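Local coordinates for uncharacterized protein (Rhodobacter sphaeroides, PDB 3PU2) that is of unknown function but belongs to the AHA1 family of the SRPBCC superfamily and is a putative relative of the activators of Hsp90 ATPase, at residues Gly59-Gln64 and Gly75-Val80; Glu103-Leu108 and Ala122-Thr127. One frame throughout, in Å; residues are numbered along the deposited sequence.

Contact 1: residues Gly59-Gln64 and Gly75-Val80; sequences GGLIRQ and GLTGRV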
loop_
_atom_site.group_PDB
_atom_site.type_symbol
_atom_site.label_atom_id
_atom_site.label_comp_id
_atom_site.label_asym_id
_atom_site.label_seq_id
_atom_site.Cartn_x
_atom_site.Cartn_y
_atom_site.Cartn_z
ATOM N N GLY A 59 7.584 15.671 1.897
ATOM C CA GLY A 59 6.592 16.686 1.565
ATOM C C GLY A 59 5.734 16.329 0.364
ATOM O O GLY A 59 4.784 17.035 0.025
ATOM N N GLY A 60 6.072 15.217 -0.277
ATOM C CA GLY A 60 5.337 14.784 -1.451
ATOM C C GLY A 60 3.848 14.588 -1.257
ATOM O O GLY A 60 3.375 14.288 -0.163
ATOM N N LEU A 61 3.111 14.760 -2.346
ATOM C CA LEU A 61 1.671 14.594 -2.335
ATOM C C LEU A 61 1.306 13.200 -2.827
ATOM O O LEU A 61 1.966 12.640 -3.694
ATOM C CB LEU A 61 0.996 15.645 -3.228
ATOM C CG LEU A 61 -0.524 15.532 -3.433
ATOM C CD1 LEU A 61 -1.235 15.308 -2.099
ATOM C CD2 LEU A 61 -1.046 16.793 -4.110
ATOM N N ILE A 62 0.256 12.651 -2.236
ATOM C CA ILE A 62 -0.264 11.347 -2.594
ATOM C C ILE A 62 -1.751 11.556 -2.808
ATOM O O ILE A 62 -2.453 12.010 -1.903
ATOM C CB ILE A 62 -0.083 10.316 -1.457
ATOM C CG1 ILE A 62 1.349 9.794 -1.432
ATOM C CG2 ILE A 62 -1.042 9.160 -1.652
ATOM C CD1 ILE A 62 1.607 8.866 -0.268
ATOM N N ARG A 63 -2.223 11.237 -4.005
ATOM C CA ARG A 63 -3.639 11.376 -4.324
ATOM C C ARG A 63 -4.039 10.178 -5.179
ATOM O O ARG A 63 -3.469 9.970 -6.245
ATOM C CB ARG A 63 -3.874 12.697 -5.071
ATOM C CG ARG A 63 -5.305 12.942 -5.536
ATOM C CD ARG A 63 -6.314 12.682 -4.426
ATOM N NE ARG A 63 -7.693 12.876 -4.884
ATOM C CZ ARG A 63 -8.776 12.578 -4.166
ATOM N NH1 ARG A 63 -8.654 12.063 -2.946
ATOM N NH2 ARG A 63 -9.983 12.798 -4.668
ATOM N N GLN A 64 -4.995 9.381 -4.699
ATOM C CA GLN A 64 -5.448 8.189 -5.428
ATOM C C GLN A 64 -6.965 8.120 -5.534
ATOM O O GLN A 64 -7.682 8.414 -4.570
ATOM C CB GLN A 64 -4.921 6.924 -4.740
ATOM C CG GLN A 64 -3.401 6.932 -4.607
ATOM C CD GLN A 64 -2.823 5.700 -3.915
ATOM O OE1 GLN A 64 -3.131 5.417 -2.760
ATOM N NE2 GLN A 64 -1.965 4.980 -4.623
ATOM N N GLY A 75 -11.527 7.643 -2.860
ATOM C CA GLY A 75 -10.160 8.102 -2.925
ATOM C C GLY A 75 -9.494 8.391 -1.605
ATOM O O GLY A 75 -10.113 8.348 -0.533
ATOM N N LEU A 76 -8.209 8.701 -1.695
ATOM C CA LEU A 76 -7.439 9.005 -0.514
ATOM C C LEU A 76 -6.354 10.025 -0.826
ATOM O O LEU A 76 -5.916 10.168 -1.963
ATOM C CB LEU A 76 -6.839 7.715 0.063
ATOM C CG LEU A 76 -5.746 6.990 -0.712
ATOM C CD1 LEU A 76 -4.427 7.747 -0.551
ATOM C CD2 LEU A 76 -5.607 5.579 -0.172
ATOM N N THR A 77 -5.951 10.747 0.205
ATOM C CA THR A 77 -4.918 11.752 0.091
ATOM C C THR A 77 -3.963 11.434 1.217
ATOM O O THR A 77 -4.340 10.785 2.197
ATOM C CB THR A 77 -5.470 13.157 0.322
ATOM O OG1 THR A 77 -6.797 13.238 -0.207
ATOM C CG2 THR A 77 -4.599 14.177 -0.377
ATOM N N GLY A 78 -2.729 11.882 1.073
ATOM C CA GLY A 78 -1.740 11.637 2.098
ATOM C C GLY A 78 -0.533 12.470 1.755
ATOM O O GLY A 78 -0.478 13.119 0.702
ATOM N N ARG A 79 0.447 12.444 2.643
ATOM C CA ARG A 79 1.657 13.209 2.444
ATOM C C ARG A 79 2.836 12.288 2.715
ATOM O O ARG A 79 2.784 11.486 3.643
ATOM C CB ARG A 79 1.667 14.370 3.442
ATOM C CG ARG A 79 2.342 15.635 2.960
ATOM C CD ARG A 79 1.752 16.099 1.641
ATOM N NE ARG A 79 1.438 17.523 1.646
ATOM C CZ ARG A 79 1.169 18.228 0.552
ATOM N NH1 ARG A 79 1.182 17.640 -0.638
ATOM N NH2 ARG A 79 0.884 19.519 0.650
ATOM N N VAL A 80 3.882 12.371 1.907
ATOM C CA VAL A 80 5.060 11.571 2.184
ATOM C C VAL A 80 5.810 12.277 3.331
ATOM O O VAL A 80 6.135 13.456 3.218
ATOM C CB VAL A 80 5.973 11.504 0.970
ATOM C CG1 VAL A 80 7.202 10.700 1.295
ATOM C CG2 VAL A 80 5.240 10.886 -0.186
#
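Leu76 O is gripped by two donors from the facing strand: Gln64 N lies in its carbonyl plane at 3.0 Å, in a nearly straight bond (169° at the hydrogen), and Arg63 NH1 adds a weak bond to Leu76 O at 3.5 Å. That reach depends on the bend of the Arg63 chain at chi2 (48°), which folds the guanidinium back so that Leu76 O sits at its edge. Leu76 N returns a bond to Gln64 O at 2.9 Å. Farther along, Gly78 pairs with Ile62 through both N and O, Val80 N binds Gly60 O, and Gly59 N reaches Val80 O. The strands run antiparallel at 168° and form the hairpin of 61-67 and 73-84, part of the sheet of the Bet v 1-like fold, with strand 49-54 continuing it beyond Arg63. On the face shared by Ile62, Gln64 and Leu76, Leu76 CD1 lies 3.8 Å from Ile62 CG2, while the Gln64 side chain runs alongside Leu76, its OE1 facing both leucine methyls. With an alanine here, Ile62 CG2 would probably lose the methyl it packs on and Gln64 CB its neighbour, opening a gap between them, though Val80 would remain beside Ile62 CD1. The other face carries Leu61, Arg63, Thr77 and Arg79. Here the poorly ordered Arg79, its placement uncertain, is modelled bending at chi2 and chi3 over the backbone of Gly59 and Gly60, with Gly59 O over one guanidinium face and Leu61 CB near the plane at the edge.

Contact 2: residues Glu103-Leu108 and Ala122-Thr127; sequences ETLVTL and AVDYAT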
loop_
_atom_site.group_PDB
_atom_site.type_symbol
_atom_site.label_atom_id
_atom_site.label_comp_id
_atom_site.label_asym_id
_atom_site.label_seq_id
_atom_site.Cartn_x
_atom_site.Cartn_y
_atom_site.Cartn_z
ATOM N N GLU A 103 -7.088 9.695 10.248
ATOM C CA GLU A 103 -5.842 9.744 9.478
ATOM C C GLU A 103 -4.920 8.605 9.913
ATOM O O GLU A 103 -4.762 8.368 11.102
ATOM C CB GLU A 103 -5.132 11.093 9.669
ATOM C CG GLU A 103 -4.061 11.385 8.601
ATOM C CD GLU A 103 -3.685 12.867 8.509
ATOM O OE1 GLU A 103 -4.591 13.729 8.589
ATOM O OE2 GLU A 103 -2.483 13.176 8.340
ATOM N N THR A 104 -4.317 7.895 8.966
ATOM C CA THR A 104 -3.428 6.790 9.324
ATOM C C THR A 104 -1.996 7.005 8.842
ATOM O O THR A 104 -1.751 7.730 7.862
ATOM C CB THR A 104 -3.926 5.438 8.727
ATOM O OG1 THR A 104 -3.913 5.502 7.297
ATOM C CG2 THR A 104 -5.345 5.132 9.189
ATOM N N LEU A 105 -1.044 6.375 9.524
ATOM C CA LEU A 105 0.360 6.497 9.119
ATOM C C LEU A 105 0.840 5.128 8.655
ATOM O O LEU A 105 0.828 4.161 9.423
ATOM C CB LEU A 105 1.228 6.971 10.276
ATOM C CG LEU A 105 2.626 7.414 9.846
ATOM C CD1 LEU A 105 2.597 8.891 9.471
ATOM C CD2 LEU A 105 3.606 7.179 10.984
ATOM N N VAL A 106 1.282 5.070 7.402
ATOM C CA VAL A 106 1.722 3.838 6.774
ATOM C C VAL A 106 3.218 3.746 6.584
ATOM O O VAL A 106 3.830 4.632 6.003
ATOM C CB VAL A 106 1.073 3.708 5.407
ATOM C CG1 VAL A 106 1.416 2.383 4.806
ATOM C CG2 VAL A 106 -0.428 3.876 5.538
ATOM N N THR A 107 3.799 2.642 7.037
ATOM C CA THR A 107 5.241 2.441 6.950
ATOM C C THR A 107 5.620 1.245 6.078
ATOM O O THR A 107 5.188 0.127 6.321
ATOM C CB THR A 107 5.823 2.221 8.366
ATOM O OG1 THR A 107 5.242 3.174 9.269
ATOM C CG2 THR A 107 7.341 2.372 8.365
ATOM N N LEU A 108 6.433 1.492 5.062
ATOM C CA LEU A 108 6.877 0.432 4.172
ATOM C C LEU A 108 8.377 0.262 4.300
ATOM O O LEU A 108 9.148 1.204 4.110
ATOM C CB LEU A 108 6.553 0.762 2.710
ATOM C CG LEU A 108 5.104 1.121 2.376
ATOM C CD1 LEU A 108 5.076 1.757 1.003
ATOM C CD2 LEU A 108 4.195 -0.105 2.437
ATOM N N ALA A 122 3.304 -1.518 7.829
ATOM C CA ALA A 122 2.631 -1.259 9.097
ATOM C C ALA A 122 1.734 -0.033 8.965
ATOM O O ALA A 122 2.087 0.952 8.290
ATOM C CB ALA A 122 3.642 -1.019 10.179
ATOM N N VAL A 123 0.580 -0.091 9.620
ATOM C CA VAL A 123 -0.367 1.004 9.572
ATOM C C VAL A 123 -0.742 1.350 11.001
ATOM O O VAL A 123 -1.276 0.505 11.719
ATOM C CB VAL A 123 -1.640 0.602 8.780
ATOM C CG1 VAL A 123 -2.569 1.787 8.636
ATOM C CG2 VAL A 123 -1.254 0.093 7.418
ATOM N N ASP A 124 -0.429 2.574 11.426
ATOM C CA ASP A 124 -0.772 3.003 12.774
ATOM C C ASP A 124 -2.078 3.762 12.649
ATOM O O ASP A 124 -2.191 4.675 11.832
ATOM C CB ASP A 124 0.297 3.930 13.362
ATOM C CG ASP A 124 1.582 3.206 13.706
ATOM O OD1 ASP A 124 1.515 2.161 14.398
ATOM O OD2 ASP A 124 2.660 3.696 13.294
ATOM N N TYR A 125 -3.055 3.383 13.462
ATOM C CA TYR A 125 -4.377 3.999 13.460
ATOM C C TYR A 125 -4.574 5.015 14.584
ATOM O O TYR A 125 -3.812 5.044 15.551
ATOM C CB TYR A 125 -5.439 2.894 13.529
ATOM C CG TYR A 125 -5.461 2.041 12.279
ATOM C CD1 TYR A 125 -6.155 2.460 11.133
ATOM C CD2 TYR A 125 -4.726 0.861 12.199
ATOM C CE1 TYR A 125 -6.106 1.732 9.946
ATOM C CE2 TYR A 125 -4.670 0.126 11.006
ATOM C CZ TYR A 125 -5.358 0.579 9.892
ATOM O OH TYR A 125 -5.244 -0.077 8.704
ATOM N N ALA A 126 -5.602 5.848 14.442
ATOM C CA ALA A 126 -5.907 6.895 15.420
ATOM C C ALA A 126 -6.197 6.336 16.793
ATOM O O ALA A 126 -5.493 6.617 17.758
ATOM C CB ALA A 126 -7.096 7.711 14.957
ATOM N N THR A 127 -7.252 5.540 16.864
ATOM C CA THR A 127 -7.695 4.936 18.114
ATOM C C THR A 127 -7.615 3.415 18.037
ATOM O O THR A 127 -7.241 2.861 17.011
ATOM C CB THR A 127 -9.160 5.364 18.418
ATOM O OG1 THR A 127 -10.011 5.009 17.316
ATOM C CG2 THR A 127 -9.233 6.870 18.632
#
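Leu105 and Asp124 exchange two backbone hydrogen bonds, Leu105 N to Asp124 O at 3.1 Å and Asp124 N to Leu105 O at 2.8 Å. Two residues on, Thr107 N donates to Ala122 O at 2.7 Å and Ala122 N to Thr107 O; between these pairs Val106 and Val123 form the non-hydrogen-bonded pair, their CA atoms 4.5 Å apart. CA-H...O contacts from Val123 to Leu105 O and from Val106 to Ala122 O fill in the ladder. Apolar contact gathers round Thr104. The Thr104 and Tyr125 side chains lie side by side; with OG1 between the backbone N and the carbonyl carbon (chi1 63°), Thr104 CG2 is left on the tyrosine side and meets Tyr125 CD1 obliquely at 3.4 Å, while Thr104 CB meets Val123 CG1 at 3.9 Å. Val106 CG2 and Val123 CG2 touch more loosely, at 4.3 Å. Tyr125 also packs on Arg131 and Val134 of helix 130-135. As for charge, Asp124 OD1 forms a salt bridge with Arg14 of the adjoining strand 14-21. The short strand segments run antiparallel, 161° between their directions, and this hairpin of 104-113 and 116-124 belongs to the curved sheet of the Bet v 1-like, or SRPBCC, fold.

Overall arrangement
From the N terminus, after the short strand 6-7 come strand 14-21 and helix 25-33, then strand 49-54 leads to contact 1. Contact 1 closes the hairpin whose connection lies between strands 61-67 and 73-84, and is complete before the chain runs on through strand 88-93 to contact 2, which closes the hairpin linking residues 108 and 122. The two are therefore in series, neither nested nor crossed. Both lie in one antiparallel sheet, their centres about 14 Å apart, without touching. Strand 88-93 bridges them, pairing with 73-84 on one side and 104-113 on the other. Contact 1 ties in strand 49-54, outermost on that side of this chain, because 61-67 pairs with it; contact 2 reaches strand 14-21 and helix 130-135.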